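Local coordinates for protein vacuolar aminopeptidase 1 (Saccharomyces cerevisiae, PDB 5JGF) that removes single amino acids from the N-termini of peptides in the yeast vacuole as a zinc-dependent dodecameric enzyme, and is the major cargo of the cytoplasm-to-vacuole targeting pathway, at residues L35-N40 against K60-R65; G246-G249 against F255-A258; G424-D429 against S465-F470. All blocks are in the same frame, centred on the assembly; numbering follows the deposited sequence.

Contact 1. Residues L35-N40 against K60-R65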
ATOM      1  N   LEU D  35     -59.886  14.901  -3.150  1.00 19.34           N
ATOM      2  CA  LEU D  35     -59.959  16.262  -2.629  1.00 20.46           C
ATOM      3  C   LEU D  35     -60.429  17.214  -3.724  1.00 19.40           C
ATOM      4  O   LEU D  35     -61.240  18.113  -3.481  1.00 19.59           O
ATOM      5  CB  LEU D  35     -58.579  16.701  -2.128  1.00 21.54           C
ATOM      6  CG  LEU D  35     -58.486  18.105  -1.524  1.00 24.14           C
ATOM      7  CD1 LEU D  35     -59.339  18.165  -0.262  1.00 26.25           C
ATOM      8  CD2 LEU D  35     -57.029  18.438  -1.205  1.00 24.91           C
ATOM      9  N   LEU D  36     -59.904  17.016  -4.929  1.00 16.79           N
ATOM     10  CA  LEU D  36     -60.279  17.846  -6.069  1.00 19.55           C
ATOM     11  C   LEU D  36     -61.751  17.633  -6.423  1.00 19.59           C
ATOM     12  O   LEU D  36     -62.458  18.592  -6.746  1.00 19.23           O
ATOM     13  CB  LEU D  36     -59.389  17.521  -7.272  1.00 16.88           C
ATOM     14  CG  LEU D  36     -57.939  17.994  -7.125  1.00 16.28           C
ATOM     15  CD1 LEU D  36     -57.050  17.258  -8.117  1.00 14.34           C
ATOM     16  CD2 LEU D  36     -57.866  19.500  -7.339  1.00 16.62           C
ATOM     17  N   ASP D  37     -62.208  16.382  -6.368  1.00 20.45           N
ATOM     18  CA  ASP D  37     -63.609  16.077  -6.663  1.00 21.88           C
ATOM     19  C   ASP D  37     -64.489  16.860  -5.696  1.00 22.95           C
ATOM     20  O   ASP D  37     -65.448  17.517  -6.096  1.00 22.44           O
ATOM     21  CB  ASP D  37     -63.916  14.587  -6.475  1.00 23.66           C
ATOM     22  CG  ASP D  37     -63.312  13.713  -7.553  1.00 25.04           C
ATOM     23  OD1 ASP D  37     -63.026  14.216  -8.659  1.00 24.04           O
ATOM     24  OD2 ASP D  37     -63.144  12.503  -7.293  1.00 27.05           O
ATOM     25  N   LYS D  38     -64.151  16.774  -4.415  1.00 23.80           N
ATOM     26  CA  LYS D  38     -64.898  17.459  -3.374  1.00 26.62           C
ATOM     27  C   LYS D  38     -64.947  18.967  -3.591  1.00 26.27           C
ATOM     28  O   LYS D  38     -65.914  19.624  -3.210  1.00 26.40           O
ATOM     29  CB  LYS D  38     -64.284  17.152  -2.003  1.00 30.68           C
ATOM     30  CG  LYS D  38     -64.785  18.057  -0.893  1.00 37.95           C
ATOM     31  CD  LYS D  38     -64.303  17.612   0.473  1.00 44.94           C
ATOM     32  CE  LYS D  38     -64.753  18.601   1.539  1.00 50.23           C
ATOM     33  NZ  LYS D  38     -64.861  17.969   2.879  1.00 54.84           N
ATOM     34  N   HIS D  39     -63.904  19.516  -4.202  1.00 23.77           N
ATOM     35  CA  HIS D  39     -63.858  20.949  -4.445  1.00 22.88           C
ATOM     36  C   HIS D  39     -64.279  21.336  -5.855  1.00 21.80           C
ATOM     37  O   HIS D  39     -63.881  22.370  -6.391  1.00 20.64           O
ATOM     38  CB  HIS D  39     -62.470  21.480  -4.092  1.00 21.76           C
ATOM     39  CG  HIS D  39     -62.226  21.543  -2.617  1.00 21.66           C
ATOM     40  ND1 HIS D  39     -62.596  22.626  -1.848  1.00 22.75           N
ATOM     41  CD2 HIS D  39     -61.732  20.622  -1.756  1.00 23.01           C
ATOM     42  CE1 HIS D  39     -62.341  22.370  -0.578  1.00 24.13           C
ATOM     43  NE2 HIS D  39     -61.817  21.160  -0.494  1.00 23.28           N
ATOM     44  N   ASN D  40     -65.096  20.473  -6.444  1.00 23.33           N
ATOM     45  CA  ASN D  40     -65.662  20.692  -7.762  1.00 24.37           C
ATOM     46  C   ASN D  40     -64.734  20.801  -8.965  1.00 23.84           C
ATOM     47  O   ASN D  40     -65.005  21.564  -9.893  1.00 22.23           O
ATOM     48  CB  ASN D  40     -66.584  21.911  -7.701  1.00 30.31           C
ATOM     49  CG  ASN D  40     -67.626  21.785  -6.603  1.00 34.71           C
ATOM     50  OD1 ASN D  40     -67.611  22.530  -5.621  1.00 39.32           O
ATOM     51  ND2 ASN D  40     -68.530  20.824  -6.757  1.00 37.78           N
ATOM     52  N   LYS D  60     -62.670  24.325 -13.741  1.00 18.59           N
ATOM     53  CA  LYS D  60     -61.721  23.629 -12.881  1.00 18.62           C
ATOM     54  C   LYS D  60     -61.684  22.154 -13.261  1.00 18.66           C
ATOM     55  O   LYS D  60     -62.710  21.469 -13.222  1.00 18.57           O
ATOM     56  CB  LYS D  60     -62.140  23.789 -11.418  1.00 17.07           C
ATOM     57  CG  LYS D  60     -62.189  25.240 -10.969  1.00 18.02           C
ATOM     58  CD  LYS D  60     -62.805  25.385  -9.589  1.00 20.37           C
ATOM     59  CE  LYS D  60     -62.951  26.854  -9.208  1.00 22.21           C
ATOM     60  NZ  LYS D  60     -63.715  27.010  -7.939  1.00 21.60           N
ATOM     61  N   PHE D  61     -60.502  21.668 -13.634  1.00 17.92           N
ATOM     62  CA  PHE D  61     -60.358  20.274 -14.034  1.00 17.33           C
ATOM     63  C   PHE D  61     -59.066  19.645 -13.523  1.00 17.03           C
ATOM     64  O   PHE D  61     -58.224  20.300 -12.910  1.00 14.98           O
ATOM     65  CB  PHE D  61     -60.343  20.145 -15.563  1.00 19.41           C
ATOM     66  CG  PHE D  61     -61.342  21.021 -16.273  1.00 20.87           C
ATOM     67  CD1 PHE D  61     -61.075  22.368 -16.495  1.00 19.57           C
ATOM     68  CD2 PHE D  61     -62.541  20.492 -16.734  1.00 21.94           C
ATOM     69  CE1 PHE D  61     -61.990  23.176 -17.166  1.00 22.68           C
ATOM     70  CE2 PHE D  61     -63.463  21.295 -17.408  1.00 21.49           C
ATOM     71  CZ  PHE D  61     -63.185  22.636 -17.623  1.00 21.35           C
ATOM     72  N   TYR D  62     -58.930  18.353 -13.790  1.00 16.92           N
ATOM     73  CA  TYR D  62     -57.721  17.623 -13.447  1.00 16.57           C
ATOM     74  C   TYR D  62     -57.733  16.317 -14.219  1.00 17.16           C
ATOM     75  O   TYR D  62     -58.794  15.826 -14.607  1.00 16.48           O
ATOM     76  CB  TYR D  62     -57.608  17.360 -11.936  1.00 15.18           C
ATOM     77  CG  TYR D  62     -58.485  16.258 -11.377  1.00 16.79           C
ATOM     78  CD1 TYR D  62     -59.811  16.503 -11.016  1.00 16.14           C
ATOM     79  CD2 TYR D  62     -57.975  14.975 -11.173  1.00 15.69           C
ATOM     80  CE1 TYR D  62     -60.602  15.500 -10.461  1.00 16.91           C
ATOM     81  CE2 TYR D  62     -58.757  13.965 -10.621  1.00 17.66           C
ATOM     82  CZ  TYR D  62     -60.068  14.234 -10.265  1.00 17.61           C
ATOM     83  OH  TYR D  62     -60.837  13.242  -9.710  1.00 18.90           O
ATOM     84  N   THR D  63     -56.547  15.778 -14.478  1.00 15.23           N
ATOM     85  CA  THR D  63     -56.434  14.519 -15.188  1.00 14.31           C
ATOM     86  C   THR D  63     -55.340  13.712 -14.506  1.00 15.47           C
ATOM     87  O   THR D  63     -54.551  14.254 -13.726  1.00 14.64           O
ATOM     88  CB  THR D  63     -56.087  14.728 -16.681  1.00 14.56           C
ATOM     89  OG1 THR D  63     -56.161  13.472 -17.366  1.00 15.19           O
ATOM     90  CG2 THR D  63     -54.682  15.311 -16.840  1.00 15.41           C
ATOM     91  N   ILE D  64     -55.299  12.419 -14.792  1.00 14.76           N
ATOM     92  CA  ILE D  64     -54.310  11.547 -14.183  1.00 14.50           C
ATOM     93  C   ILE D  64     -53.712  10.628 -15.229  1.00 16.16           C
ATOM     94  O   ILE D  64     -54.407  10.164 -16.133  1.00 14.31           O
ATOM     95  CB  ILE D  64     -54.949  10.688 -13.072  1.00 16.19           C
ATOM     96  CG1 ILE D  64     -55.550  11.600 -12.000  1.00 15.67           C
ATOM     97  CG2 ILE D  64     -53.904   9.757 -12.453  1.00 16.74           C
ATOM     98  CD1 ILE D  64     -56.344  10.860 -10.943  1.00 19.29           C
ATOM     99  N   ARG D  65     -52.414  10.378 -15.111  1.00 13.13           N
ATOM    100  CA  ARG D  65     -51.731   9.486 -16.029  1.00 13.00           C
ATOM    101  C   ARG D  65     -51.059   8.388 -15.211  1.00 14.70           C
ATOM    102  O   ARG D  65     -50.402   8.673 -14.211  1.00 13.67           O
ATOM    103  CB  ARG D  65     -50.668  10.243 -16.832  1.00 12.40           C
ATOM    104  CG  ARG D  65     -49.836   9.334 -17.736  1.00 14.65           C
ATOM    105  CD  ARG D  65     -48.776  10.111 -18.494  1.00 14.87           C
ATOM    106  NE  ARG D  65     -49.359  11.079 -19.416  1.00 15.23           N
ATOM    107  CZ  ARG D  65     -48.653  11.916 -20.169  1.00 17.58           C
ATOM    108  NH1 ARG D  65     -47.325  11.908 -20.111  1.00 16.08           N
ATOM    109  NH2 ARG D  65     -49.274  12.760 -20.983  1.00 16.33           N
TER
HETATM  110  O   HOH W   1     -63.037  25.170  -5.998  1.00 24.60           O
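L36 and D37, near the C-terminal end of helix 25-38, meet Y62 on strand 58-65 of the large mixed sheet. The helix closes with a Schellman motif, whose C-prime residue is N40, at positive phi: F41 N turns back to L36 O, and N40 N bonds to D37 O at 3.0 Å. The first torsion of Y62 (chi1 76°) sets CG between the backbone N and the carbonyl carbon, which brings one ring face to L36 CD1 and the hydroxyl to D37 OD1. L36 CD1 makes a CH-pi contact over that face, offset toward the rim, 3.7 Å from Y62 CG. D37 comes to the edge of the ring instead, its carboxylate plane turned 50° from the ring plane. Y62 OH donates to D37 OD1 at 2.6 Å, from the syn side but 34° out of the carboxylate plane. M271 and I275 of helix 261-278 also touch L36. A leucine in place of Y62 would probably leave D37 OD1 without this donor and deprive L36 CD1 of its flat surface. The K60 chain is extended beyond CG. K60 NZ bonds to A278 O and donates to a water at 2.8 Å, which donates to H39 O at 3.0 Å.

Contact 2. Residues G246-G249 against F255-A258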
ATOM      1  N   GLY D 246     -46.401  10.007  11.684  1.00 12.69           N
ATOM      2  CA  GLY D 246     -45.634  11.213  11.947  1.00 12.09           C
ATOM      3  C   GLY D 246     -45.986  11.798  13.303  1.00 13.89           C
ATOM      4  O   GLY D 246     -47.036  11.485  13.870  1.00 13.77           O
ATOM      5  N   THR D 247     -45.115  12.658  13.822  1.00 13.59           N
ATOM      6  CA  THR D 247     -45.334  13.259  15.127  1.00 15.49           C
ATOM      7  C   THR D 247     -44.745  14.662  15.230  1.00 16.15           C
ATOM      8  O   THR D 247     -43.752  14.984  14.576  1.00 14.23           O
ATOM      9  CB  THR D 247     -44.670  12.413  16.237  1.00 17.65           C
ATOM     10  OG1 THR D 247     -45.050  11.039  16.093  1.00 20.53           O
ATOM     11  CG2 THR D 247     -45.092  12.912  17.614  1.00 20.25           C
ATOM     12  N   ILE D 248     -45.370  15.499  16.051  1.00 15.58           N
ATOM     13  CA  ILE D 248     -44.850  16.836  16.287  1.00 15.30           C
ATOM     14  C   ILE D 248     -43.813  16.602  17.380  1.00 16.23           C
ATOM     15  O   ILE D 248     -44.107  15.947  18.378  1.00 16.73           O
ATOM     16  CB  ILE D 248     -45.952  17.791  16.801  1.00 16.65           C
ATOM     17  CG1 ILE D 248     -46.963  18.054  15.684  1.00 15.91           C
ATOM     18  CG2 ILE D 248     -45.337  19.098  17.290  1.00 16.73           C
ATOM     19  CD1 ILE D 248     -46.341  18.616  14.407  1.00 17.80           C
ATOM     20  N   GLY D 249     -42.603  17.120  17.192  1.00 15.29           N
ATOM     21  CA  GLY D 249     -41.562  16.896  18.178  1.00 16.12           C
ATOM     22  C   GLY D 249     -40.741  18.100  18.580  1.00 15.53           C
ATOM     23  O   GLY D 249     -40.960  19.218  18.105  1.00 13.83           O
ATOM     24  N   PHE D 255     -40.702  20.973  15.762  1.00 14.03           N
ATOM     25  CA  PHE D 255     -40.507  20.054  14.644  1.00 14.53           C
ATOM     26  C   PHE D 255     -41.656  19.118  14.312  1.00 14.29           C
ATOM     27  O   PHE D 255     -42.559  18.890  15.115  1.00 12.53           O
ATOM     28  CB  PHE D 255     -39.274  19.183  14.909  1.00 13.80           C
ATOM     29  CG  PHE D 255     -38.010  19.965  15.113  1.00 16.78           C
ATOM     30  CD1 PHE D 255     -37.417  20.641  14.055  1.00 17.83           C
ATOM     31  CD2 PHE D 255     -37.413  20.024  16.370  1.00 18.54           C
ATOM     32  CE1 PHE D 255     -36.244  21.368  14.244  1.00 18.87           C
ATOM     33  CE2 PHE D 255     -36.237  20.749  16.569  1.00 18.31           C
ATOM     34  CZ  PHE D 255     -35.654  21.421  15.504  1.00 18.04           C
ATOM     35  N   LEU D 256     -41.575  18.560  13.107  1.00 13.44           N
ATOM     36  CA  LEU D 256     -42.537  17.590  12.608  1.00 13.27           C
ATOM     37  C   LEU D 256     -41.675  16.461  12.050  1.00 12.32           C
ATOM     38  O   LEU D 256     -40.854  16.686  11.159  1.00 13.55           O
ATOM     39  CB  LEU D 256     -43.408  18.200  11.499  1.00 13.80           C
ATOM     40  CG  LEU D 256     -44.536  17.333  10.911  1.00 17.10           C
ATOM     41  CD1 LEU D 256     -45.562  18.221  10.226  1.00 16.14           C
ATOM     42  CD2 LEU D 256     -43.972  16.328   9.918  1.00 14.99           C
ATOM     43  N   PHE D 257     -41.834  15.263  12.608  1.00 11.75           N
ATOM     44  CA  PHE D 257     -41.076  14.097  12.168  1.00 12.39           C
ATOM     45  C   PHE D 257     -42.032  13.213  11.383  1.00 12.62           C
ATOM     46  O   PHE D 257     -43.121  12.896  11.860  1.00 13.11           O
ATOM     47  CB  PHE D 257     -40.538  13.299  13.365  1.00 12.39           C
ATOM     48  CG  PHE D 257     -39.777  14.125  14.373  1.00 12.79           C
ATOM     49  CD1 PHE D 257     -38.982  15.193  13.972  1.00 11.45           C
ATOM     50  CD2 PHE D 257     -39.815  13.792  15.725  1.00 13.60           C
ATOM     51  CE1 PHE D 257     -38.233  15.917  14.901  1.00 12.10           C
ATOM     52  CE2 PHE D 257     -39.069  14.510  16.663  1.00 12.25           C
ATOM     53  CZ  PHE D 257     -38.277  15.572  16.250  1.00 14.41           C
ATOM     54  N   ALA D 258     -41.632  12.808  10.188  1.00 13.63           N
ATOM     55  CA  ALA D 258     -42.500  11.970   9.375  1.00 11.92           C
ATOM     56  C   ALA D 258     -41.752  11.385   8.200  1.00 12.65           C
ATOM     57  O   ALA D 258     -40.737  11.926   7.761  1.00 11.94           O
ATOM     58  CB  ALA D 258     -43.699  12.790   8.865  1.00 13.06           C
TER
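A beta hairpin of strands 247-249 and 255-258 brings T247 opposite F257, I248 opposite L256 and G249 opposite F255. Four backbone hydrogen bonds join the strands. T247 and F257 form a hydrogen-bonded pair: T247 N donates to F257 O at 2.8 Å, and F257 N returns a nearly straight bond to T247 O (176° at the hydrogen). G249 and F255 form the second such pair. G249 N lies above the carbonyl plane of F255 and reaches F255 O at 2.7 Å. F255 N donates to G249 O at 2.9 Å, tilted from that carbonyl plane. Between them, I248 and L256 are a non-hydrogen-bonded pair, where I248 CA sits 3.3 Å from F255 O in a CA-H...O contact.

On the I248 and L256 face, I248 CD1 reaches L256 CG at 4.1 Å, and the two side chains cross obliquely. I16 of helix 7-21 touches both. On the other face, with F257 CG anti to its carbonyl carbon (chi1 -52°), the ring is brought against G249 CA, which lies 3.8 Å from F257 CE2. G249 N is over the ring face. G249 has no side chain, and a CB would collide with the ring. D131 of a neighbouring subunit packs on T247 and F257. L256 and A258 also make backbone hydrogen bonds with T444 and A442 of strand 442-445. The pair is thus two strands of a small three-stranded antiparallel sheet, joined as a hairpin with a five-residue connection.

Contact 3. Residues G424-D429 against S465-F470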
ATOM      1  N   GLY D 424     -39.795  26.277 -22.086  1.00 17.25           N
ATOM      2  CA  GLY D 424     -39.152  27.510 -22.502  1.00 16.40           C
ATOM      3  C   GLY D 424     -39.553  28.621 -21.542  1.00 16.03           C
ATOM      4  O   GLY D 424     -39.197  29.783 -21.732  1.00 16.77           O
ATOM      5  N   ALA D 425     -40.293  28.250 -20.499  1.00 15.32           N
ATOM      6  CA  ALA D 425     -40.766  29.204 -19.499  1.00 14.72           C
ATOM      7  C   ALA D 425     -39.796  29.389 -18.340  1.00 15.61           C
ATOM      8  O   ALA D 425     -39.134  28.443 -17.917  1.00 15.39           O
ATOM      9  CB  ALA D 425     -42.122  28.757 -18.953  1.00 11.77           C
ATOM     10  N   ARG D 426     -39.719  30.614 -17.832  1.00 14.90           N
ATOM     11  CA  ARG D 426     -38.857  30.907 -16.695  1.00 14.18           C
ATOM     12  C   ARG D 426     -39.323  30.012 -15.552  1.00 14.33           C
ATOM     13  O   ARG D 426     -40.507  29.992 -15.195  1.00 12.98           O
ATOM     14  CB  ARG D 426     -38.966  32.385 -16.318  1.00 14.51           C
ATOM     15  CG  ARG D 426     -38.224  32.761 -15.051  1.00 16.94           C
ATOM     16  CD  ARG D 426     -37.943  34.253 -15.005  1.00 17.40           C
ATOM     17  NE  ARG D 426     -36.773  34.620 -15.801  1.00 18.46           N
ATOM     18  CZ  ARG D 426     -36.779  35.529 -16.773  1.00 20.62           C
ATOM     19  NH1 ARG D 426     -35.663  35.802 -17.432  1.00 20.02           N
ATOM     20  NH2 ARG D 426     -37.905  36.157 -17.096  1.00 19.86           N
ATOM     21  N   THR D 427     -38.383  29.264 -14.984  1.00 14.02           N
ATOM     22  CA  THR D 427     -38.687  28.324 -13.916  1.00 13.33           C
ATOM     23  C   THR D 427     -37.855  28.627 -12.678  1.00 12.77           C
ATOM     24  O   THR D 427     -36.665  28.928 -12.776  1.00 12.86           O
ATOM     25  CB  THR D 427     -38.401  26.889 -14.399  1.00 14.04           C
ATOM     26  OG1 THR D 427     -39.224  26.607 -15.540  1.00 15.45           O
ATOM     27  CG2 THR D 427     -38.672  25.871 -13.298  1.00 13.59           C
ATOM     28  N   ILE D 428     -38.492  28.545 -11.515  1.00 11.94           N
ATOM     29  CA  ILE D 428     -37.831  28.828 -10.251  1.00 12.49           C
ATOM     30  C   ILE D 428     -37.858  27.609  -9.340  1.00 13.43           C
ATOM     31  O   ILE D 428     -38.930  27.110  -8.989  1.00 12.28           O
ATOM     32  CB  ILE D 428     -38.533  30.001  -9.535  1.00 16.76           C
ATOM     33  CG1 ILE D 428     -38.620  31.193 -10.491  1.00 20.79           C
ATOM     34  CG2 ILE D 428     -37.776  30.380  -8.262  1.00 17.55           C
ATOM     35  CD1 ILE D 428     -39.789  32.108 -10.230  1.00 22.02           C
ATOM     36  N   ASP D 429     -36.679  27.122  -8.967  1.00 12.53           N
ATOM     37  CA  ASP D 429     -36.594  25.977  -8.073  1.00 12.13           C
ATOM     38  C   ASP D 429     -36.581  26.478  -6.637  1.00 12.57           C
ATOM     39  O   ASP D 429     -35.771  27.327  -6.269  1.00 12.48           O
ATOM     40  CB  ASP D 429     -35.327  25.161  -8.359  1.00 14.23           C
ATOM     41  CG  ASP D 429     -35.541  24.114  -9.441  1.00 12.74           C
ATOM     42  OD1 ASP D 429     -36.214  23.097  -9.165  1.00 15.03           O
ATOM     43  OD2 ASP D 429     -35.040  24.312 -10.564  1.00 14.70           O
ATOM     44  N   SER D 465     -49.631  39.642 -11.441  1.00 21.32           N
ATOM     45  CA  SER D 465     -49.452  41.069 -11.187  1.00 24.34           C
ATOM     46  C   SER D 465     -47.987  41.439 -10.976  1.00 25.12           C
ATOM     47  O   SER D 465     -47.539  42.501 -11.408  1.00 24.85           O
ATOM     48  CB  SER D 465     -50.267  41.494  -9.964  1.00 25.89           C
ATOM     49  OG  SER D 465     -50.077  42.871  -9.688  1.00 31.22           O
ATOM     50  N   VAL D 466     -47.241  40.566 -10.307  1.00 24.90           N
ATOM     51  CA  VAL D 466     -45.827  40.825 -10.054  1.00 24.30           C
ATOM     52  C   VAL D 466     -44.981  40.675 -11.316  1.00 23.68           C
ATOM     53  O   VAL D 466     -44.131  41.519 -11.604  1.00 23.26           O
ATOM     54  CB  VAL D 466     -45.264  39.876  -8.965  1.00 24.36           C
ATOM     55  CG1 VAL D 466     -43.754  40.051  -8.849  1.00 24.41           C
ATOM     56  CG2 VAL D 466     -45.925  40.170  -7.630  1.00 23.63           C
ATOM     57  N   TYR D 467     -45.215  39.606 -12.071  1.00 22.18           N
ATOM     58  CA  TYR D 467     -44.441  39.376 -13.282  1.00 23.28           C
ATOM     59  C   TYR D 467     -44.690  40.481 -14.303  1.00 23.43           C
ATOM     60  O   TYR D 467     -43.866  40.716 -15.181  1.00 23.28           O
ATOM     61  CB  TYR D 467     -44.773  38.000 -13.874  1.00 21.43           C
ATOM     62  CG  TYR D 467     -43.728  37.463 -14.838  1.00 21.55           C
ATOM     63  CD1 TYR D 467     -42.368  37.739 -14.657  1.00 21.54           C
ATOM     64  CD2 TYR D 467     -44.090  36.629 -15.893  1.00 19.43           C
ATOM     65  CE1 TYR D 467     -41.399  37.193 -15.503  1.00 20.59           C
ATOM     66  CE2 TYR D 467     -43.131  36.076 -16.742  1.00 21.35           C
ATOM     67  CZ  TYR D 467     -41.788  36.363 -16.540  1.00 21.72           C
ATOM     68  OH  TYR D 467     -40.839  35.806 -17.368  1.00 23.98           O
ATOM     69  N   ASP D 468     -45.824  41.165 -14.182  1.00 24.09           N
ATOM     70  CA  ASP D 468     -46.138  42.265 -15.097  1.00 24.94           C
ATOM     71  C   ASP D 468     -45.133  43.401 -14.935  1.00 26.32           C
ATOM     72  O   ASP D 468     -44.805  44.095 -15.902  1.00 25.69           O
ATOM     73  CB  ASP D 468     -47.538  42.823 -14.836  1.00 24.96           C
ATOM     74  CG  ASP D 468     -48.638  41.942 -15.389  1.00 25.31           C
ATOM     75  OD1 ASP D 468     -48.370  41.155 -16.317  1.00 24.12           O
ATOM     76  OD2 ASP D 468     -49.783  42.059 -14.902  1.00 27.50           O
ATOM     77  N   GLU D 469     -44.656  43.584 -13.705  1.00 27.53           N
ATOM     78  CA  GLU D 469     -43.696  44.633 -13.385  1.00 30.29           C
ATOM     79  C   GLU D 469     -42.341  44.450 -14.061  1.00 31.47           C
ATOM     80  O   GLU D 469     -41.551  45.386 -14.128  1.00 31.64           O
ATOM     81  CB  GLU D 469     -43.501  44.736 -11.859  1.00 32.83           C
ATOM     82  CG  GLU D 469     -44.744  45.132 -11.070  1.00 39.07           C
ATOM     83  CD  GLU D 469     -45.365  46.427 -11.590  1.00 43.48           C
ATOM     84  OE1 GLU D 469     -44.644  47.243 -12.196  1.00 45.49           O
ATOM     85  OE2 GLU D 469     -46.572  46.662 -11.396  1.00 46.50           O
ATOM     86  N   PHE D 470     -42.064  43.247 -14.548  1.00 32.42           N
ATOM     87  CA  PHE D 470     -40.801  42.986 -15.216  1.00 34.66           C
ATOM     88  C   PHE D 470     -40.922  43.236 -16.713  1.00 37.66           C
ATOM     89  O   PHE D 470     -42.039  43.080 -17.258  1.00 40.44           O
ATOM     90  CB  PHE D 470     -40.355  41.539 -14.967  1.00 31.45           C
ATOM     91  CG  PHE D 470     -39.956  41.268 -13.547  1.00 29.22           C
ATOM     92  CD1 PHE D 470     -40.918  41.161 -12.548  1.00 27.76           C
ATOM     93  CD2 PHE D 470     -38.614  41.146 -13.200  1.00 27.79           C
ATOM     94  CE1 PHE D 470     -40.548  40.934 -11.222  1.00 27.74           C
ATOM     95  CE2 PHE D 470     -38.234  40.920 -11.869  1.00 25.49           C
ATOM     96  CZ  PHE D 470     -39.205  40.815 -10.883  1.00 25.58           C
TER
HETATM   97  O   HOH W   2     -41.494  32.855 -18.799  1.00 21.68           O
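R426 and Y467 make the whole contact between strand 426-434 and the C-terminal part of helix 448-468. They bury just 86 Å² between the two segments. Their backbones stay far apart, with the two CA atoms 10.7 Å from each other, so the side chains bridge the distance. CB of Y467 points toward the strand, and CG anti to the backbone N (chi1 -161°) carries the hydroxyl to R426 NH2. R426 comes to the edge of that ring, and the hydroxyl lies at the edge of the guanidinium. The two planes stand 81° apart. R426 NH2 donates to Y467 OH at 3.0 Å, but the bond is weak, since the angle at the hydrogen is 130°.

The tight part lies around this pair. Both residues are buried. V384 and L388 of helix 383-396 touch R426 and Y467 respectively, while I339 and, from a neighbouring subunit, K47 pack on Y467. One water links the two residues: R426 N donates to it at 3.0 Å, and it has a weak contact with Y467 OH at 3.3 Å. The solvent side is formed by S465 and D468, which are exposed and make no contact with the strand segment.

R426 NE forms a salt bridge with D382, and R426 NH1 bonds to N66 OD1 of a neighbouring subunit. R305 of that subunit brings a like charge close to R426 NH1. The weak bond to Y467 OH suggests that the tyrosine is a secondary partner, and the charge of the arginine is probably balanced mainly by D382.

How the contacts relate
Contacts 1 and 3 each have one segment in the same mixed sheet, at strands 58-65 and 426-434. Their centres are 26 Å apart and their nearest atoms about 16 Å. Contact 2 lies in a separate small sheet, 29 Å and 34 Å from contacts 1 and 3 between centres. Contact 2 is the one near the zinc site: the side chain of A258 is about 11 Å from that of D262, which binds both zinc ions. The other two lie away from the annotated sites. Contacts 2 and 3 lie against neighbouring subunits. In contact 1 just R65 does: it packs on G424 of another subunit, so segments of contacts 1 and 3 meet across the interface.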